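PDB 6HCD: universal stress protein, which is of unknown function but belongs to the universal stress protein A family, and so probably takes part in the cellular response to stress. Local coordinates for residues A49-P63 against E90-E104. Sequence-based numbering, arbitrary orientation.
Sequences ARLRGVPVYVVHSLP and EGAEGEEHLLVRGKE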
# COMPACT_ATOMS: atom_id res chain seq x y z
N ALA A 49 -6.13 -12.38 1.61
CA ALA A 49 -6.17 -13.44 2.61
C ALA A 49 -6.50 -14.79 1.96
O ALA A 49 -5.87 -15.79 2.29
CB ALA A 49 -7.19 -13.09 3.67
N ARG A 50 -7.48 -14.80 1.05
CA ARG A 50 -7.88 -16.01 0.30
C ARG A 50 -6.69 -16.55 -0.51
O ARG A 50 -6.47 -17.74 -0.55
CB ARG A 50 -9.01 -15.73 -0.68
CG ARG A 50 -10.39 -15.66 -0.04
CD ARG A 50 -11.50 -15.66 -1.09
NE ARG A 50 -11.17 -14.98 -2.34
CZ ARG A 50 -11.60 -13.77 -2.69
NH1 ARG A 50 -12.37 -13.06 -1.88
NH2 ARG A 50 -11.27 -13.30 -3.89
N LEU A 51 -5.99 -15.65 -1.21
CA LEU A 51 -4.85 -16.03 -2.04
C LEU A 51 -3.73 -16.64 -1.18
O LEU A 51 -3.12 -17.61 -1.60
CB LEU A 51 -4.33 -14.79 -2.79
CG LEU A 51 -5.22 -14.27 -3.91
CD1 LEU A 51 -4.71 -12.93 -4.40
CD2 LEU A 51 -5.29 -15.27 -5.05
N ARG A 52 -3.50 -16.08 0.01
CA ARG A 52 -2.35 -16.44 0.84
C ARG A 52 -2.72 -17.55 1.83
O ARG A 52 -1.82 -18.17 2.39
CB ARG A 52 -1.82 -15.20 1.57
CG ARG A 52 -1.24 -14.14 0.65
CD ARG A 52 -1.11 -12.80 1.35
NE ARG A 52 -0.69 -11.74 0.46
CZ ARG A 52 0.57 -11.48 0.13
NH1 ARG A 52 1.55 -12.25 0.57
NH2 ARG A 52 0.84 -10.44 -0.63
N GLY A 53 -4.02 -17.78 2.06
CA GLY A 53 -4.51 -18.76 3.04
C GLY A 53 -4.22 -18.34 4.47
O GLY A 53 -3.78 -19.16 5.29
N VAL A 54 -4.46 -17.06 4.78
CA VAL A 54 -4.27 -16.52 6.13
C VAL A 54 -5.55 -15.80 6.54
O VAL A 54 -6.35 -15.41 5.69
CB VAL A 54 -3.03 -15.60 6.20
CG1 VAL A 54 -1.77 -16.30 5.70
CG2 VAL A 54 -3.25 -14.31 5.42
N PRO A 55 -5.78 -15.61 7.86
CA PRO A 55 -6.93 -14.86 8.33
C PRO A 55 -6.73 -13.34 8.19
O PRO A 55 -5.58 -12.86 8.04
CB PRO A 55 -7.04 -15.25 9.81
CG PRO A 55 -5.63 -15.61 10.22
CD PRO A 55 -4.96 -16.14 8.96
N VAL A 56 -7.85 -12.62 8.25
CA VAL A 56 -7.87 -11.18 8.30
C VAL A 56 -8.14 -10.74 9.75
O VAL A 56 -9.13 -11.14 10.34
CB VAL A 56 -8.92 -10.59 7.34
CG1 VAL A 56 -8.95 -9.07 7.42
CG2 VAL A 56 -8.70 -11.05 5.91
N TYR A 57 -7.27 -9.89 10.29
CA TYR A 57 -7.51 -9.23 11.57
C TYR A 57 -8.00 -7.82 11.29
O TYR A 57 -7.26 -7.01 10.76
CB TYR A 57 -6.23 -9.17 12.41
CG TYR A 57 -5.74 -10.47 12.98
CD1 TYR A 57 -6.33 -11.69 12.68
CD2 TYR A 57 -4.62 -10.48 13.80
CE1 TYR A 57 -5.84 -12.88 13.20
CE2 TYR A 57 -4.11 -11.66 14.33
CZ TYR A 57 -4.73 -12.86 14.02
OH TYR A 57 -4.24 -14.02 14.54
N VAL A 58 -9.26 -7.54 11.65
CA VAL A 58 -9.85 -6.24 11.43
C VAL A 58 -9.67 -5.42 12.71
O VAL A 58 -10.08 -5.86 13.79
CB VAL A 58 -11.35 -6.35 11.08
CG1 VAL A 58 -11.91 -5.00 10.70
CG2 VAL A 58 -11.63 -7.34 9.97
N VAL A 59 -9.07 -4.23 12.57
CA VAL A 59 -8.77 -3.41 13.75
C VAL A 59 -9.46 -2.05 13.64
O VAL A 59 -9.64 -1.49 12.54
CB VAL A 59 -7.26 -3.23 13.95
CG1 VAL A 59 -6.59 -4.57 14.11
CG2 VAL A 59 -6.62 -2.44 12.81
N HIS A 60 -9.83 -1.54 14.82
CA HIS A 60 -10.23 -0.16 15.00
C HIS A 60 -9.68 0.31 16.35
O HIS A 60 -9.78 -0.41 17.32
CB HIS A 60 -11.75 0.01 14.95
CG HIS A 60 -12.15 1.44 15.03
ND1 HIS A 60 -12.31 2.22 13.91
CD2 HIS A 60 -12.42 2.24 16.09
CE1 HIS A 60 -12.66 3.45 14.26
NE2 HIS A 60 -12.73 3.48 15.61
N SER A 61 -9.11 1.52 16.37
CA SER A 61 -8.38 2.08 17.50
C SER A 61 -9.15 3.25 18.13
O SER A 61 -9.58 4.15 17.42
CB SER A 61 -7.02 2.52 17.05
OG SER A 61 -6.35 3.26 18.08
N LEU A 62 -9.28 3.23 19.46
CA LEU A 62 -9.75 4.37 20.28
C LEU A 62 -8.77 4.62 21.42
O LEU A 62 -8.16 3.67 21.92
CB LEU A 62 -11.13 4.06 20.87
CG LEU A 62 -12.22 3.67 19.88
CD1 LEU A 62 -13.37 3.02 20.60
CD2 LEU A 62 -12.66 4.88 19.08
N PRO A 63 -8.60 5.88 21.91
CA PRO A 63 -7.68 6.15 23.03
C PRO A 63 -8.08 5.48 24.35
O PRO A 63 -7.25 4.80 24.98
CB PRO A 63 -7.68 7.67 23.17
CG PRO A 63 -8.25 8.18 21.87
CD PRO A 63 -9.21 7.11 21.39
N GLU A 90 -16.85 -12.84 1.73
CA GLU A 90 -15.87 -12.88 0.64
C GLU A 90 -14.99 -14.15 0.70
O GLU A 90 -14.00 -14.25 -0.03
CB GLU A 90 -15.00 -11.62 0.68
CG GLU A 90 -15.77 -10.36 0.32
CD GLU A 90 -16.25 -10.30 -1.12
OE1 GLU A 90 -15.43 -10.62 -2.01
OE2 GLU A 90 -17.43 -9.95 -1.36
N GLY A 91 -15.33 -15.08 1.59
CA GLY A 91 -14.71 -16.40 1.61
C GLY A 91 -13.39 -16.47 2.36
O GLY A 91 -12.62 -17.41 2.15
N ALA A 92 -13.13 -15.52 3.25
CA ALA A 92 -11.91 -15.51 4.08
C ALA A 92 -12.30 -15.63 5.56
O ALA A 92 -13.44 -15.41 5.95
CB ALA A 92 -11.11 -14.25 3.82
N GLU A 93 -11.32 -15.99 6.38
CA GLU A 93 -11.47 -16.07 7.83
C GLU A 93 -11.13 -14.69 8.40
O GLU A 93 -10.12 -14.10 8.02
CB GLU A 93 -10.54 -17.16 8.37
CG GLU A 93 -10.60 -17.38 9.87
CD GLU A 93 -9.51 -18.28 10.41
OE1 GLU A 93 -9.18 -18.15 11.61
OE2 GLU A 93 -9.00 -19.13 9.65
N GLY A 94 -11.99 -14.18 9.29
CA GLY A 94 -11.80 -12.84 9.90
C GLY A 94 -11.97 -12.86 11.42
O GLY A 94 -12.78 -13.61 11.94
N GLU A 95 -11.20 -12.02 12.11
CA GLU A 95 -11.28 -11.79 13.56
C GLU A 95 -11.35 -10.29 13.85
O GLU A 95 -10.65 -9.51 13.22
CB GLU A 95 -10.01 -12.25 14.30
CG GLU A 95 -9.68 -13.71 14.15
CD GLU A 95 -8.44 -14.11 14.94
OE1 GLU A 95 -7.90 -13.26 15.71
OE2 GLU A 95 -8.01 -15.26 14.77
N GLU A 96 -12.17 -9.91 14.84
CA GLU A 96 -12.26 -8.54 15.32
C GLU A 96 -11.18 -8.29 16.38
O GLU A 96 -11.01 -9.10 17.28
CB GLU A 96 -13.57 -8.28 16.07
CG GLU A 96 -14.81 -8.69 15.32
CD GLU A 96 -16.07 -8.49 16.13
OE1 GLU A 96 -16.08 -7.65 17.05
OE2 GLU A 96 -17.05 -9.19 15.82
N HIS A 97 -10.53 -7.12 16.31
CA HIS A 97 -9.57 -6.67 17.29
C HIS A 97 -9.78 -5.18 17.58
O HIS A 97 -9.25 -4.30 16.89
CB HIS A 97 -8.15 -6.95 16.80
CG HIS A 97 -7.83 -8.41 16.74
ND1 HIS A 97 -7.25 -9.08 17.80
CD2 HIS A 97 -8.05 -9.33 15.78
CE1 HIS A 97 -7.09 -10.35 17.47
NE2 HIS A 97 -7.60 -10.53 16.24
N LEU A 98 -10.62 -4.89 18.58
CA LEU A 98 -10.80 -3.52 19.05
C LEU A 98 -9.58 -3.15 19.88
O LEU A 98 -9.20 -3.93 20.75
CB LEU A 98 -12.08 -3.44 19.89
CG LEU A 98 -12.39 -2.06 20.49
CD1 LEU A 98 -12.69 -1.06 19.39
CD2 LEU A 98 -13.54 -2.16 21.47
N LEU A 99 -8.99 -1.99 19.60
CA LEU A 99 -7.79 -1.53 20.31
C LEU A 99 -8.13 -0.27 21.11
O LEU A 99 -8.38 0.80 20.54
CB LEU A 99 -6.66 -1.27 19.32
CG LEU A 99 -6.29 -2.43 18.39
CD1 LEU A 99 -5.24 -1.99 17.38
CD2 LEU A 99 -5.82 -3.65 19.17
N VAL A 100 -8.09 -0.39 22.44
CA VAL A 100 -8.20 0.74 23.34
C VAL A 100 -6.99 0.66 24.27
O VAL A 100 -7.01 -0.04 25.26
CB VAL A 100 -9.55 0.73 24.09
CG1 VAL A 100 -9.71 1.99 24.92
CG2 VAL A 100 -10.72 0.59 23.14
N ARG A 101 -5.92 1.35 23.88
CA ARG A 101 -4.57 1.11 24.39
C ARG A 101 -3.85 2.42 24.73
O ARG A 101 -2.63 2.43 24.94
CB ARG A 101 -3.77 0.33 23.34
CG ARG A 101 -4.46 -0.91 22.81
CD ARG A 101 -3.49 -1.99 22.36
NE ARG A 101 -2.71 -1.61 21.20
CZ ARG A 101 -1.85 -2.41 20.57
NH1 ARG A 101 -1.58 -3.59 21.09
NH2 ARG A 101 -1.29 -2.02 19.43
N GLY A 102 -4.60 3.53 24.78
CA GLY A 102 -4.05 4.84 25.11
C GLY A 102 -3.14 5.40 24.03
O GLY A 102 -2.32 6.25 24.32
N LYS A 103 -3.29 4.96 22.77
CA LYS A 103 -2.46 5.43 21.66
C LYS A 103 -3.30 6.17 20.63
O LYS A 103 -4.53 6.02 20.60
CB LYS A 103 -1.77 4.23 21.00
CG LYS A 103 -0.76 3.51 21.87
CD LYS A 103 -0.11 2.33 21.19
CE LYS A 103 0.98 1.69 22.02
NZ LYS A 103 1.52 0.48 21.35
N GLU A 104 -2.63 6.97 19.80
CA GLU A 104 -3.27 7.55 18.62
C GLU A 104 -3.48 6.43 17.60
O GLU A 104 -2.66 5.51 17.52
CB GLU A 104 -2.40 8.66 18.03
CG GLU A 104 -2.10 9.81 18.97
CD GLU A 104 -3.28 10.70 19.33
OE1 GLU A 104 -4.33 10.61 18.66
OE2 GLU A 104 -3.14 11.49 20.28
O HOH W 1 -12.61 -10.32 -2.07
O HOH W 2 -8.75 -16.74 5.37
O HOH W 3 -6.81 5.62 19.17
O HOH W 4 -5.43 3.07 21.69
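Tyr57 and His97 both set CG anti to the carbonyl carbon, chi1 -71° and -68°, and Glu95 turns the same way. All three lie on the same face of two parallel strands, 56-62 and 94-100, and these torsions bring ring, imidazole and carboxylate together there. His97 NE2 sits over the centre of the Tyr57 ring, 3.7 Å above its plane. The two rings are oblique, with planes 35° apart. The Glu95 chain runs extended alongside the tyrosine, and its OE1 comes 3.3 Å from Tyr57 CE1. That oxygen accepts a 2.8 Å hydrogen bond from His97 NE2 through its anti lone pair, close to the imidazole plane. Phe112 of helix 105-115 packs against both aromatic side chains. An alanine in place of Tyr57 would probably open a gap under the imidazole and take away the surface the Glu95 chain lies along.

Beneath this cluster the backbones pair in register, with Val58 N to Glu95 O (2.9 Å) and His97 N to Val58 O among the bonds. The strands belong to a right-handed beta-alpha-beta crossover through helix 70-89, which covers the opposite face at Val58. Strand 94-100 lies beside 56-62, which also pairs with 27-30. Before the strands, Arg50 NH1 donates to Glu90 O at 2.7 Å, and a water links NH1 to Glu90 OE1. Beyond them, another water donates to Ser61 OG and Lys103 O; Ser61 OG also bonds Asp108.

The His97–Glu95 bond fixes the imidazole rotation, and the carboxylate would be expected to favour a protonated histidine, though its charge state is not established.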